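Exopolygalacturonase (Yersinia enterocolitica, PDB 2UVF) hydrolyses polygalacturonate, the backbone of pectin, as a family 28 exo-acting glycosidase, and binds digalacturonic acid in a pocket of its parallel beta-helix. Local coordinates at residues 157-161 with 162-166; 42-45 with 46-49; 534-537 with 538-542; 583-587 with 588-592. One frame throughout, in Å; residues are numbered along the deposited sequence.

Interaction 1 of 4, residues 157-161 with 162-166; sequences VNVRD and FGAID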
ATOM      1  N   VAL A 157     -24.090  10.637 -12.739  1.00 54.37           N
ATOM      2  CA  VAL A 157     -24.376   9.699 -13.823  1.00 53.76           C
ATOM      3  C   VAL A 157     -24.564   8.329 -13.183  1.00 54.05           C
ATOM      4  O   VAL A 157     -23.637   7.787 -12.583  1.00 54.51           O
ATOM      5  CB  VAL A 157     -23.220   9.628 -14.866  1.00 53.63           C
ATOM      6  CG1 VAL A 157     -23.543   8.633 -15.964  1.00 52.71           C
ATOM      7  CG2 VAL A 157     -22.897  11.005 -15.453  1.00 52.90           C
ATOM      8  N   ASN A 158     -25.760   7.769 -13.303  1.00 53.92           N
ATOM      9  CA  ASN A 158     -26.059   6.478 -12.694  1.00 53.69           C
ATOM     10  C   ASN A 158     -25.988   5.393 -13.768  1.00 53.62           C
ATOM     11  O   ASN A 158     -26.577   5.543 -14.831  1.00 53.71           O
ATOM     12  CB  ASN A 158     -27.432   6.539 -12.009  1.00 53.58           C
ATOM     13  CG  ASN A 158     -27.836   5.225 -11.344  1.00 53.75           C
ATOM     14  OD1 ASN A 158     -27.391   4.140 -11.731  1.00 53.58           O
ATOM     15  ND2 ASN A 158     -28.710   5.323 -10.345  1.00 53.28           N
ATOM     16  N   VAL A 159     -25.246   4.318 -13.500  1.00 53.65           N
ATOM     17  CA  VAL A 159     -25.034   3.256 -14.504  1.00 53.63           C
ATOM     18  C   VAL A 159     -26.316   2.487 -14.835  1.00 53.83           C
ATOM     19  O   VAL A 159     -26.371   1.767 -15.842  1.00 53.80           O
ATOM     20  CB  VAL A 159     -23.877   2.241 -14.134  1.00 53.66           C
ATOM     21  CG1 VAL A 159     -22.542   2.955 -13.959  1.00 52.62           C
ATOM     22  CG2 VAL A 159     -24.227   1.387 -12.909  1.00 52.89           C
ATOM     23  N   ARG A 160     -27.331   2.633 -13.981  1.00 53.93           N
ATOM     24  CA  ARG A 160     -28.631   1.985 -14.193  1.00 54.34           C
ATOM     25  C   ARG A 160     -29.410   2.645 -15.333  1.00 54.28           C
ATOM     26  O   ARG A 160     -30.208   1.990 -15.998  1.00 54.48           O
ATOM     27  CB  ARG A 160     -29.461   1.962 -12.909  1.00 54.43           C
ATOM     28  CG  ARG A 160     -28.984   0.929 -11.903  1.00 55.54           C
ATOM     29  CD  ARG A 160     -29.972   0.733 -10.771  1.00 57.49           C
ATOM     30  NE  ARG A 160     -31.070  -0.158 -11.148  1.00 59.21           N
ATOM     31  CZ  ARG A 160     -31.058  -1.487 -11.009  1.00 60.12           C
ATOM     32  NH1 ARG A 160     -29.999  -2.110 -10.494  1.00 59.72           N
ATOM     33  NH2 ARG A 160     -32.114  -2.203 -11.384  1.00 59.37           N
ATOM     34  N   ASP A 161     -29.143   3.932 -15.563  1.00 53.98           N
ATOM     35  CA  ASP A 161     -29.727   4.686 -16.669  1.00 53.82           C
ATOM     36  C   ASP A 161     -29.167   4.264 -18.032  1.00 53.90           C
ATOM     37  O   ASP A 161     -29.678   4.685 -19.078  1.00 53.65           O
ATOM     38  CB  ASP A 161     -29.534   6.196 -16.444  1.00 53.80           C
ATOM     39  CG  ASP A 161     -30.232   6.694 -15.185  1.00 53.35           C
ATOM     40  OD1 ASP A 161     -31.098   5.973 -14.646  1.00 53.86           O
ATOM     41  OD2 ASP A 161     -29.918   7.807 -14.727  1.00 52.66           O
ATOM     42  N   PHE A 162     -28.128   3.424 -18.014  1.00 53.81           N
ATOM     43  CA  PHE A 162     -27.536   2.877 -19.237  1.00 53.69           C
ATOM     44  C   PHE A 162     -27.725   1.370 -19.338  1.00 54.20           C
ATOM     45  O   PHE A 162     -27.061   0.711 -20.141  1.00 54.34           O
ATOM     46  CB  PHE A 162     -26.056   3.241 -19.344  1.00 53.35           C
ATOM     47  CG  PHE A 162     -25.806   4.711 -19.469  1.00 53.23           C
ATOM     48  CD1 PHE A 162     -25.492   5.274 -20.705  1.00 52.79           C
ATOM     49  CD2 PHE A 162     -25.898   5.544 -18.350  1.00 51.84           C
ATOM     50  CE1 PHE A 162     -25.264   6.642 -20.818  1.00 51.88           C
ATOM     51  CE2 PHE A 162     -25.674   6.908 -18.456  1.00 51.09           C
ATOM     52  CZ  PHE A 162     -25.363   7.458 -19.690  1.00 52.26           C
ATOM     53  N   GLY A 163     -28.632   0.832 -18.525  1.00 54.54           N
ATOM     54  CA  GLY A 163     -29.030  -0.566 -18.627  1.00 55.35           C
ATOM     55  C   GLY A 163     -28.314  -1.562 -17.732  1.00 56.28           C
ATOM     56  O   GLY A 163     -28.412  -2.776 -17.948  1.00 55.92           O
ATOM     57  N   ALA A 164     -27.600  -1.062 -16.727  1.00 57.08           N
ATOM     58  CA  ALA A 164     -26.961  -1.937 -15.753  1.00 58.11           C
ATOM     59  C   ALA A 164     -27.972  -2.411 -14.723  1.00 58.83           C
ATOM     60  O   ALA A 164     -28.755  -1.619 -14.188  1.00 59.09           O
ATOM     61  CB  ALA A 164     -25.780  -1.252 -15.079  1.00 58.06           C
ATOM     62  N   ILE A 165     -27.944  -3.710 -14.448  1.00 59.91           N
ATOM     63  CA  ILE A 165     -28.933  -4.329 -13.584  1.00 61.04           C
ATOM     64  C   ILE A 165     -28.308  -5.397 -12.678  1.00 62.16           C
ATOM     65  O   ILE A 165     -27.450  -6.172 -13.107  1.00 62.09           O
ATOM     66  CB  ILE A 165     -30.131  -4.880 -14.424  1.00 60.87           C
ATOM     67  CG1 ILE A 165     -31.159  -5.596 -13.535  1.00 60.67           C
ATOM     68  CG2 ILE A 165     -29.627  -5.717 -15.605  1.00 60.65           C
ATOM     69  CD1 ILE A 165     -32.067  -6.547 -14.267  1.00 61.35           C
ATOM     70  N   ASP A 166     -28.739  -5.405 -11.417  1.00 63.71           N
ATOM     71  CA  ASP A 166     -28.355  -6.429 -10.455  1.00 65.19           C
ATOM     72  C   ASP A 166     -29.144  -7.716 -10.701  1.00 65.97           C
ATOM     73  O   ASP A 166     -30.301  -7.841 -10.275  1.00 66.37           O
ATOM     74  CB  ASP A 166     -28.573  -5.906  -9.024  1.00 65.44           C
ATOM     75  CG  ASP A 166     -28.611  -7.022  -7.961  1.00 66.61           C
ATOM     76  OD1 ASP A 166     -29.437  -6.900  -7.024  1.00 67.28           O
ATOM     77  OD2 ASP A 166     -27.831  -8.005  -8.049  1.00 67.44           O
TER
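Val157 and Phe162 meet where strand 156-158, at the N-terminal end of the parallel beta-helix, runs into a tight, helix-like turn. CG1 of Val157 approaches CE2 of Phe162 to 3.7 Å. The ring, swung beside its backbone N by a chi1 of -64°, lies back along the turn and presents its CD2 edge, in plane, to Asn158 O; Ala179 and Gln178 of helix 173-181 also touch it. Val159 CG2 packs against the methyl of Ala164 at 3.8 Å. Val159 O takes two backbone bonds from opposite faces of its plane, from Phe162 N and Ala164 N, while Gly163 N bonds to Arg160 O; Gly163 has left-handed backbone angles, where a residue without a side chain fits. Asn158 starts the turn as an Asx turn: OD1 accepts from Arg160 N at 2.7 Å, a nearly straight bond. Arg160 runs out alongside the second half of the turn and bends at chi3 (81°). NH1 is hydrogen-bonded to Tyr196 OH, and Ala164 O sits over one face of the guanidinium, towards its rim, with CG of Arg160 3.4 Å from that same oxygen.

Interaction 2 of 4, residues 42-45 with 46-49; sequences QVPT and LAYD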
ATOM      1  N   GLN A  42      -2.424  20.177   5.272  1.00 43.40           N
ATOM      2  CA  GLN A  42      -2.683  20.156   3.835  1.00 42.60           C
ATOM      3  C   GLN A  42      -3.913  19.336   3.512  1.00 41.86           C
ATOM      4  O   GLN A  42      -4.359  18.533   4.320  1.00 42.04           O
ATOM      5  CB  GLN A  42      -1.476  19.580   3.083  1.00 42.86           C
ATOM      6  CG  GLN A  42      -1.266  18.098   3.344  1.00 42.50           C
ATOM      7  CD  GLN A  42       0.104  17.618   2.976  1.00 42.09           C
ATOM      8  OE1 GLN A  42       0.281  16.996   1.934  1.00 42.15           O
ATOM      9  NE2 GLN A  42       1.088  17.890   3.831  1.00 42.04           N
ATOM     10  N   VAL A  43      -4.466  19.563   2.331  1.00 40.94           N
ATOM     11  CA  VAL A  43      -5.459  18.668   1.757  1.00 40.09           C
ATOM     12  C   VAL A  43      -4.681  17.718   0.846  1.00 39.62           C
ATOM     13  O   VAL A  43      -3.953  18.184  -0.039  1.00 39.78           O
ATOM     14  CB  VAL A  43      -6.541  19.423   0.938  1.00 39.99           C
ATOM     15  CG1 VAL A  43      -7.642  18.471   0.475  1.00 39.36           C
ATOM     16  CG2 VAL A  43      -7.139  20.557   1.761  1.00 39.85           C
ATOM     17  N   PRO A  44      -4.764  16.395   1.107  1.00 38.77           N
ATOM     18  CA  PRO A  44      -4.221  15.424   0.157  1.00 38.33           C
ATOM     19  C   PRO A  44      -4.921  15.553  -1.196  1.00 37.91           C
ATOM     20  O   PRO A  44      -6.092  15.944  -1.257  1.00 37.11           O
ATOM     21  CB  PRO A  44      -4.544  14.063   0.812  1.00 38.56           C
ATOM     22  CG  PRO A  44      -4.705  14.377   2.268  1.00 38.09           C
ATOM     23  CD  PRO A  44      -5.326  15.743   2.304  1.00 38.21           C
ATOM     24  N   THR A  45      -4.183  15.234  -2.261  1.00 37.67           N
ATOM     25  CA  THR A  45      -4.657  15.304  -3.657  1.00 36.62           C
ATOM     26  C   THR A  45      -6.075  14.778  -3.891  1.00 37.16           C
ATOM     27  O   THR A  45      -6.378  13.603  -3.644  1.00 35.85           O
ATOM     28  CB  THR A  45      -3.656  14.574  -4.581  1.00 36.54           C
ATOM     29  OG1 THR A  45      -2.464  15.365  -4.695  1.00 35.10           O
ATOM     30  CG2 THR A  45      -4.252  14.298  -5.961  1.00 34.91           C
ATOM     31  N   LEU A  46      -6.931  15.674  -4.385  1.00 38.00           N
ATOM     32  CA  LEU A  46      -8.330  15.391  -4.696  1.00 38.97           C
ATOM     33  C   LEU A  46      -9.144  14.871  -3.498  1.00 39.96           C
ATOM     34  O   LEU A  46     -10.263  14.353  -3.670  1.00 39.86           O
ATOM     35  CB  LEU A  46      -8.442  14.461  -5.910  1.00 39.62           C
ATOM     36  CG  LEU A  46      -8.173  15.093  -7.281  1.00 40.13           C
ATOM     37  CD1 LEU A  46      -7.859  14.041  -8.288  1.00 39.42           C
ATOM     38  CD2 LEU A  46      -9.369  15.921  -7.743  1.00 41.34           C
ATOM     39  N   ALA A  47      -8.581  15.030  -2.297  1.00 40.51           N
ATOM     40  CA  ALA A  47      -9.204  14.577  -1.054  1.00 42.07           C
ATOM     41  C   ALA A  47     -10.358  15.493  -0.610  1.00 43.02           C
ATOM     42  O   ALA A  47     -10.543  15.766   0.582  1.00 42.77           O
ATOM     43  CB  ALA A  47      -8.144  14.451   0.057  1.00 41.77           C
ATOM     44  N   TYR A  48     -11.128  15.973  -1.583  1.00 44.52           N
ATOM     45  CA  TYR A  48     -12.245  16.871  -1.297  1.00 45.39           C
ATOM     46  C   TYR A  48     -13.425  16.668  -2.238  1.00 45.88           C
ATOM     47  O   TYR A  48     -13.338  15.954  -3.245  1.00 46.19           O
ATOM     48  CB  TYR A  48     -11.791  18.334  -1.254  1.00 45.39           C
ATOM     49  CG  TYR A  48     -11.306  18.872  -2.574  1.00 45.91           C
ATOM     50  CD1 TYR A  48     -12.198  19.427  -3.487  1.00 46.37           C
ATOM     51  CD2 TYR A  48      -9.962  18.839  -2.901  1.00 46.50           C
ATOM     52  CE1 TYR A  48     -11.768  19.922  -4.694  1.00 47.15           C
ATOM     53  CE2 TYR A  48      -9.517  19.341  -4.109  1.00 47.95           C
ATOM     54  CZ  TYR A  48     -10.429  19.882  -5.002  1.00 46.38           C
ATOM     55  OH  TYR A  48      -9.996  20.372  -6.208  1.00 46.27           O
ATOM     56  N   ASP A  49     -14.522  17.325  -1.889  1.00 46.66           N
ATOM     57  CA  ASP A  49     -15.839  17.007  -2.399  1.00 47.11           C
ATOM     58  C   ASP A  49     -16.620  18.309  -2.532  1.00 46.84           C
ATOM     59  O   ASP A  49     -16.072  19.379  -2.317  1.00 46.84           O
ATOM     60  CB  ASP A  49     -16.543  16.122  -1.355  1.00 47.67           C
ATOM     61  CG  ASP A  49     -17.231  14.958  -1.971  1.00 49.12           C
ATOM     62  OD1 ASP A  49     -17.899  14.196  -1.244  1.00 51.24           O
ATOM     63  OD2 ASP A  49     -17.093  14.807  -3.202  1.00 53.93           O
TER
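Pro44 and Ala47 are the ends of a type II beta turn, closed by a hydrogen bond from Ala47 N to Pro44 O of 2.8 Å; the position of Pro44 O, and so the exact length, is less certain. The turn lies in the fibronectin type III domain, between strands 39-42 and 53-58. Its second corner, Leu46, has left-handed backbone angles (58°/15°), uncommon for a residue with a side chain; glycine is frequent at this corner of type II turns. The side-chain contacts across the turn are apolar. CB of Pro44 meets the methyl of Ala47 at 3.7 Å, and CD of the same ring lies 3.8 Å from that methyl, which thus rests against the pyrrolidine. CG1 of Val43, anti to the backbone N (chi1 -174°), points across the mouth of the turn; it comes within 4.1 Å of Ala47 CB and equally near CD2 of Tyr48, which it meets at the ring edge. Beyond the turn, Leu46 and Ala47 touch Tyr343, Pro44 touches Met392 and Phe394, and Leu46 O accepts from Arg262 NH2. The turn thus keeps its own interior aliphatic, while its corners meet both aromatic and polar residues, Tyr343, Asn341 and Arg262 among them.

Interaction 3 of 4, residues 534-537 with 538-542; sequences GKNP and SIEIK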
ATOM      1  N   GLY A 534       7.945 -16.436  13.962  1.00 41.63           N
ATOM      2  CA  GLY A 534       8.756 -17.121  12.950  1.00 42.74           C
ATOM      3  C   GLY A 534      10.026 -17.719  13.541  1.00 43.49           C
ATOM      4  O   GLY A 534      10.167 -17.802  14.761  1.00 43.42           O
ATOM      5  N   LYS A 535      10.950 -18.137  12.676  1.00 43.93           N
ATOM      6  CA  LYS A 535      12.224 -18.677  13.122  1.00 44.44           C
ATOM      7  C   LYS A 535      13.430 -18.022  12.471  1.00 44.41           C
ATOM      8  O   LYS A 535      14.570 -18.302  12.854  1.00 44.21           O
ATOM      9  CB  LYS A 535      12.285 -20.187  12.913  1.00 44.90           C
ATOM     10  CG  LYS A 535      11.478 -20.984  13.913  1.00 46.52           C
ATOM     11  CD  LYS A 535      11.806 -22.471  13.833  1.00 49.35           C
ATOM     12  CE  LYS A 535      11.104 -23.154  12.661  1.00 51.09           C
ATOM     13  NZ  LYS A 535      11.661 -22.751  11.339  1.00 52.18           N
ATOM     14  N   ASN A 536      13.205 -17.170  11.480  1.00 44.22           N
ATOM     15  CA  ASN A 536      14.337 -16.471  10.898  1.00 44.58           C
ATOM     16  C   ASN A 536      14.663 -15.252  11.764  1.00 44.01           C
ATOM     17  O   ASN A 536      13.900 -14.935  12.678  1.00 43.79           O
ATOM     18  CB  ASN A 536      14.125 -16.149   9.405  1.00 45.44           C
ATOM     19  CG  ASN A 536      14.747 -17.213   8.470  1.00 46.88           C
ATOM     20  OD1 ASN A 536      14.687 -18.422   8.748  1.00 47.68           O
ATOM     21  ND2 ASN A 536      15.350 -16.755   7.360  1.00 46.42           N
ATOM     22  N   PRO A 537      15.805 -14.586  11.500  1.00 43.29           N
ATOM     23  CA  PRO A 537      16.272 -13.561  12.416  1.00 42.58           C
ATOM     24  C   PRO A 537      15.303 -12.394  12.514  1.00 41.96           C
ATOM     25  O   PRO A 537      14.703 -12.023  11.513  1.00 42.16           O
ATOM     26  CB  PRO A 537      17.592 -13.111  11.782  1.00 42.63           C
ATOM     27  CG  PRO A 537      18.003 -14.262  10.888  1.00 42.83           C
ATOM     28  CD  PRO A 537      16.719 -14.741  10.349  1.00 43.35           C
ATOM     29  N   SER A 538      15.168 -11.824  13.711  1.00 40.89           N
ATOM     30  CA  SER A 538      14.287 -10.676  13.929  1.00 40.83           C
ATOM     31  C   SER A 538      14.662  -9.497  13.038  1.00 40.58           C
ATOM     32  O   SER A 538      13.801  -8.910  12.389  1.00 41.30           O
ATOM     33  CB  SER A 538      14.260 -10.259  15.417  1.00 40.74           C
ATOM     34  OG  SER A 538      15.545  -9.916  15.919  1.00 38.99           O
ATOM     35  N   ILE A 539      15.943  -9.144  13.033  1.00 40.29           N
ATOM     36  CA  ILE A 539      16.490  -8.155  12.122  1.00 39.87           C
ATOM     37  C   ILE A 539      17.491  -8.931  11.252  1.00 40.92           C
ATOM     38  O   ILE A 539      18.363  -9.638  11.769  1.00 40.94           O
ATOM     39  CB  ILE A 539      17.135  -6.945  12.867  1.00 39.82           C
ATOM     40  CG1 ILE A 539      16.088  -6.208  13.719  1.00 39.12           C
ATOM     41  CG2 ILE A 539      17.782  -5.978  11.871  1.00 39.64           C
ATOM     42  CD1 ILE A 539      16.613  -4.987  14.530  1.00 38.18           C
ATOM     43  N   GLU A 540      17.315  -8.862   9.937  1.00 41.58           N
ATOM     44  CA  GLU A 540      18.138  -9.638   9.040  1.00 42.76           C
ATOM     45  C   GLU A 540      18.578  -8.838   7.846  1.00 43.56           C
ATOM     46  O   GLU A 540      17.779  -8.456   6.994  1.00 43.54           O
ATOM     47  CB  GLU A 540      17.448 -10.923   8.586  1.00 42.95           C
ATOM     48  CG  GLU A 540      18.299 -11.713   7.613  1.00 44.36           C
ATOM     49  CD  GLU A 540      17.649 -12.982   7.149  1.00 47.56           C
ATOM     50  OE1 GLU A 540      16.402 -13.035   7.132  1.00 47.38           O
ATOM     51  OE2 GLU A 540      18.391 -13.933   6.797  1.00 49.96           O
ATOM     52  N   ILE A 541      19.881  -8.600   7.809  1.00 44.89           N
ATOM     53  CA  ILE A 541      20.538  -7.853   6.755  1.00 46.17           C
ATOM     54  C   ILE A 541      21.511  -8.845   6.111  1.00 47.77           C
ATOM     55  O   ILE A 541      22.256  -9.532   6.811  1.00 47.75           O
ATOM     56  CB  ILE A 541      21.237  -6.589   7.355  1.00 45.95           C
ATOM     57  CG1 ILE A 541      20.177  -5.603   7.897  1.00 45.29           C
ATOM     58  CG2 ILE A 541      22.129  -5.916   6.338  1.00 45.47           C
ATOM     59  CD1 ILE A 541      20.640  -4.688   9.016  1.00 42.86           C
ATOM     60  N   LYS A 542      21.448  -8.969   4.785  1.00 50.07           N
ATOM     61  CA  LYS A 542      22.373  -9.825   4.025  1.00 52.12           C
ATOM     62  C   LYS A 542      22.624  -9.292   2.610  1.00 53.50           C
ATOM     63  O   LYS A 542      21.683  -9.021   1.858  1.00 53.08           O
ATOM     64  CB  LYS A 542      21.865 -11.266   3.936  1.00 52.23           C
ATOM     65  CG  LYS A 542      22.991 -12.285   3.759  1.00 53.34           C
ATOM     66  CD  LYS A 542      22.660 -13.409   2.773  1.00 54.49           C
ATOM     67  CE  LYS A 542      23.875 -14.314   2.540  1.00 54.70           C
ATOM     68  NZ  LYS A 542      25.113 -13.587   2.067  1.00 55.77           N
TER
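Glu540 reaches obliquely past the ring of Pro537. Its CG is anti to the backbone N (chi1 178°) and the chain stays extended beyond, which carries the carboxylate out beside the proline ring, roughly across the strand direction. Contact therefore extends from CB to the carboxylate. CB of Glu540 stands 3.9 Å from Pro537 CB. At the far end, OE1 of Glu540 reaches Pro537 CD at 3.7 Å. The two side chains cross at a slant, so the aliphatic ring meets both the methylenes and the carboxylate. This is the entry to strand 539-542, a strand of the right-handed parallel beta-helix of family 28, which pairs with strands 493-500 and 568-573. Gln493 on the former is shared by both partners, its NE2 bonding to Glu540 OE1 and to Pro537 O. Asn536 approaches the same carboxylate from the loop side. Its ND2 remains 3.9 Å from Glu540 OE1, too far for a hydrogen bond, with the amide and carboxylate planes turned 64° apart. Ser538 points its CB away from the loop, and its OG, at a chi1 of 59°, is bonded to Thr565 O.

Interaction 4 of 4, residues 583-587 with 588-592; sequences TELRG and DTPWH. With SO4 (sulfate ion), chain F.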
ATOM      1  N   THR A 583      13.934  -8.087  25.232  1.00 34.82           N
ATOM      2  CA  THR A 583      13.463  -8.822  26.415  1.00 34.69           C
ATOM      3  C   THR A 583      12.857 -10.120  25.909  1.00 34.61           C
ATOM      4  O   THR A 583      12.464 -10.181  24.762  1.00 35.34           O
ATOM      5  CB  THR A 583      12.423  -7.998  27.220  1.00 34.95           C
ATOM      6  OG1 THR A 583      11.462  -7.421  26.320  1.00 33.82           O
ATOM      7  CG2 THR A 583      13.132  -6.860  27.998  1.00 34.24           C
ATOM      8  N   GLU A 584      12.797 -11.158  26.744  1.00 34.80           N
ATOM      9  CA  GLU A 584      12.323 -12.500  26.332  1.00 34.93           C
ATOM     10  C   GLU A 584      12.845 -12.994  24.969  1.00 35.60           C
ATOM     11  O   GLU A 584      12.119 -13.635  24.207  1.00 35.45           O
ATOM     12  CB  GLU A 584      10.787 -12.613  26.368  1.00 34.14           C
ATOM     13  CG  GLU A 584      10.142 -12.162  27.657  1.00 33.38           C
ATOM     14  CD  GLU A 584      10.335 -13.139  28.788  1.00 30.05           C
ATOM     15  OE1 GLU A 584      10.785 -14.271  28.546  1.00 30.03           O
ATOM     16  OE2 GLU A 584      10.001 -12.784  29.923  1.00 28.86           O
ATOM     17  N   LEU A 585      14.110 -12.714  24.682  1.00 36.26           N
ATOM     18  CA  LEU A 585      14.755 -13.161  23.451  1.00 36.43           C
ATOM     19  C   LEU A 585      14.639 -14.678  23.296  1.00 37.46           C
ATOM     20  O   LEU A 585      14.794 -15.405  24.270  1.00 37.39           O
ATOM     21  CB  LEU A 585      16.226 -12.729  23.464  1.00 36.70           C
ATOM     22  CG  LEU A 585      17.166 -13.172  22.355  1.00 35.40           C
ATOM     23  CD1 LEU A 585      16.945 -12.371  21.086  1.00 31.03           C
ATOM     24  CD2 LEU A 585      18.564 -13.013  22.853  1.00 36.40           C
ATOM     25  N   ARG A 586      14.339 -15.146  22.085  1.00 38.38           N
ATOM     26  CA  ARG A 586      14.282 -16.586  21.793  1.00 39.81           C
ATOM     27  C   ARG A 586      15.638 -17.084  21.300  1.00 40.30           C
ATOM     28  O   ARG A 586      15.798 -17.465  20.145  1.00 40.24           O
ATOM     29  CB  ARG A 586      13.192 -16.908  20.766  1.00 39.69           C
ATOM     30  CG  ARG A 586      11.817 -17.038  21.347  1.00 41.42           C
ATOM     31  CD  ARG A 586      10.984 -18.094  20.592  1.00 44.22           C
ATOM     32  NE  ARG A 586      10.953 -17.865  19.151  1.00 45.41           N
ATOM     33  CZ  ARG A 586      10.398 -16.810  18.557  1.00 46.43           C
ATOM     34  NH1 ARG A 586       9.809 -15.849  19.266  1.00 46.16           N
ATOM     35  NH2 ARG A 586      10.443 -16.712  17.242  1.00 47.17           N
ATOM     36  N   GLY A 587      16.610 -17.072  22.208  1.00 41.52           N
ATOM     37  CA  GLY A 587      18.024 -17.297  21.897  1.00 41.63           C
ATOM     38  C   GLY A 587      18.833 -16.754  23.057  1.00 42.07           C
ATOM     39  O   GLY A 587      18.267 -16.121  23.965  1.00 41.57           O
ATOM     40  N   ASP A 588      20.151 -16.980  23.030  1.00 42.61           N
ATOM     41  CA  ASP A 588      21.034 -16.580  24.149  1.00 42.92           C
ATOM     42  C   ASP A 588      21.582 -15.160  24.057  1.00 42.94           C
ATOM     43  O   ASP A 588      21.717 -14.481  25.085  1.00 43.11           O
ATOM     44  CB  ASP A 588      22.175 -17.592  24.337  1.00 43.58           C
ATOM     45  CG  ASP A 588      21.663 -19.028  24.479  1.00 44.21           C
ATOM     46  OD1 ASP A 588      21.179 -19.375  25.578  1.00 45.38           O
ATOM     47  OD2 ASP A 588      21.728 -19.792  23.486  1.00 44.02           O
ATOM     48  N   THR A 589      21.918 -14.718  22.842  1.00 42.65           N
ATOM     49  CA  THR A 589      22.426 -13.349  22.621  1.00 42.34           C
ATOM     50  C   THR A 589      21.742 -12.686  21.430  1.00 41.79           C
ATOM     51  O   THR A 589      21.591 -13.310  20.374  1.00 41.36           O
ATOM     52  CB  THR A 589      23.978 -13.272  22.380  1.00 42.69           C
ATOM     53  OG1 THR A 589      24.355 -14.098  21.267  1.00 42.12           O
ATOM     54  CG2 THR A 589      24.740 -13.682  23.598  1.00 42.23           C
ATOM     55  N   PRO A 590      21.341 -11.410  21.590  1.00 41.66           N
ATOM     56  CA  PRO A 590      20.616 -10.764  20.503  1.00 41.74           C
ATOM     57  C   PRO A 590      21.466 -10.477  19.260  1.00 41.70           C
ATOM     58  O   PRO A 590      21.000 -10.686  18.141  1.00 41.16           O
ATOM     59  CB  PRO A 590      20.111  -9.476  21.145  1.00 41.88           C
ATOM     60  CG  PRO A 590      21.052  -9.185  22.243  1.00 41.21           C
ATOM     61  CD  PRO A 590      21.508 -10.516  22.751  1.00 41.51           C
ATOM     62  N   TRP A 591      22.710 -10.051  19.466  1.00 42.34           N
ATOM     63  CA  TRP A 591      23.557  -9.513  18.393  1.00 42.80           C
ATOM     64  C   TRP A 591      24.512 -10.504  17.711  1.00 43.89           C
ATOM     65  O   TRP A 591      25.362 -11.115  18.365  1.00 43.91           O
ATOM     66  CB  TRP A 591      24.333  -8.321  18.927  1.00 42.20           C
ATOM     67  CG  TRP A 591      23.437  -7.167  19.282  1.00 42.16           C
ATOM     68  CD1 TRP A 591      23.208  -6.656  20.533  1.00 40.87           C
ATOM     69  CD2 TRP A 591      22.638  -6.395  18.380  1.00 40.52           C
ATOM     70  NE1 TRP A 591      22.329  -5.606  20.458  1.00 40.44           N
ATOM     71  CE2 TRP A 591      21.960  -5.427  19.150  1.00 40.81           C
ATOM     72  CE3 TRP A 591      22.435  -6.421  16.992  1.00 41.07           C
ATOM     73  CZ2 TRP A 591      21.093  -4.492  18.577  1.00 40.62           C
ATOM     74  CZ3 TRP A 591      21.566  -5.491  16.428  1.00 40.77           C
ATOM     75  CH2 TRP A 591      20.909  -4.543  17.220  1.00 40.80           C
ATOM     76  N   HIS A 592      24.364 -10.636  16.392  1.00 44.99           N
ATOM     77  CA  HIS A 592      25.186 -11.537  15.567  1.00 46.16           C
ATOM     78  C   HIS A 592      25.698 -10.828  14.316  1.00 46.82           C
ATOM     79  O   HIS A 592      24.934 -10.568  13.381  1.00 46.67           O
ATOM     80  CB  HIS A 592      24.400 -12.794  15.173  1.00 46.16           C
ATOM     81  CG  HIS A 592      24.088 -13.692  16.324  1.00 47.46           C
ATOM     82  ND1 HIS A 592      23.010 -13.485  17.160  1.00 48.29           N
ATOM     83  CD2 HIS A 592      24.710 -14.808  16.778  1.00 48.51           C
ATOM     84  CE1 HIS A 592      22.985 -14.434  18.081  1.00 48.18           C
ATOM     85  NE2 HIS A 592      24.006 -15.248  17.872  1.00 47.45           N
TER
HETATM   86  S   SO4 F1609      21.793 -17.779  19.543  1.00 54.32           S
HETATM   87  O1  SO4 F1609      22.096 -16.515  20.209  1.00 53.27           O
HETATM   88  O2  SO4 F1609      20.621 -18.419  20.135  1.00 53.82           O
HETATM   89  O3  SO4 F1609      21.513 -17.547  18.125  1.00 55.60           O
HETATM   90  O4  SO4 F1609      22.957 -18.664  19.662  1.00 55.91           O
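A surface loop linking strands 576-583 and 593-594, near the C-terminal end of the beta-helix, folds back on itself here and holds a sulfate ion. The loop's apolar contact is made by Leu585. With CG anti to the backbone N (chi1 175°), the leucine projects across the loop and lays CD2 against the backbone between Thr589 and Pro590, 3.5 Å from Thr589 C and 3.4 Å from Pro590 N; the same methyl touches CD of the proline ring at 3.9 Å, and CD1 of Leu585 lies by Pro590 CA. On the sulfate, O1 and O2 take the bonds. Thr589 N gives O1 a nearly straight hydrogen bond of 3.2 Å (166°), and Asp588 N reaches O2 at 3.3 Å and makes a weak second hydrogen bond to O1. Thr589 OG1, at a chi1 of 57°, adds a weak bond to O1. The His592 ring meets O1 in its own plane, edge-on, CE1 being 3.1 Å from that oxygen. Gly587 CA comes within 3.3 Å of SO4 O2, an approach helped by the lack of a side chain. Within this loop the anion is thus held mainly by the backbone N-H groups of Asp588 and Thr589, and the nearby carboxylate of Asp588 would, if anything, oppose it, consistent with a sulfate picked up from the crystallisation liquor.

In the fold
From the N terminus the four contacts follow in series, and none nests in or crosses another. Interaction 2 closes a turn in the fibronectin type III domain and sets it against strands 342-345 and 391-394 of the beta-helix. Interaction 1, its centre about 28 Å from that of interaction 2, packs the turn that follows strand 156-158 against helix 173-181. The chain then winds through most of the coils before interaction 3 leads into strand 539-542, on the other side of the chain's centre; the centres of interactions 1 and 3 are about 52 Å apart. Interaction 4 closes a loop nearby; the two touch through a weak hydrogen bond from Arg586 NH2 to Gly534 O.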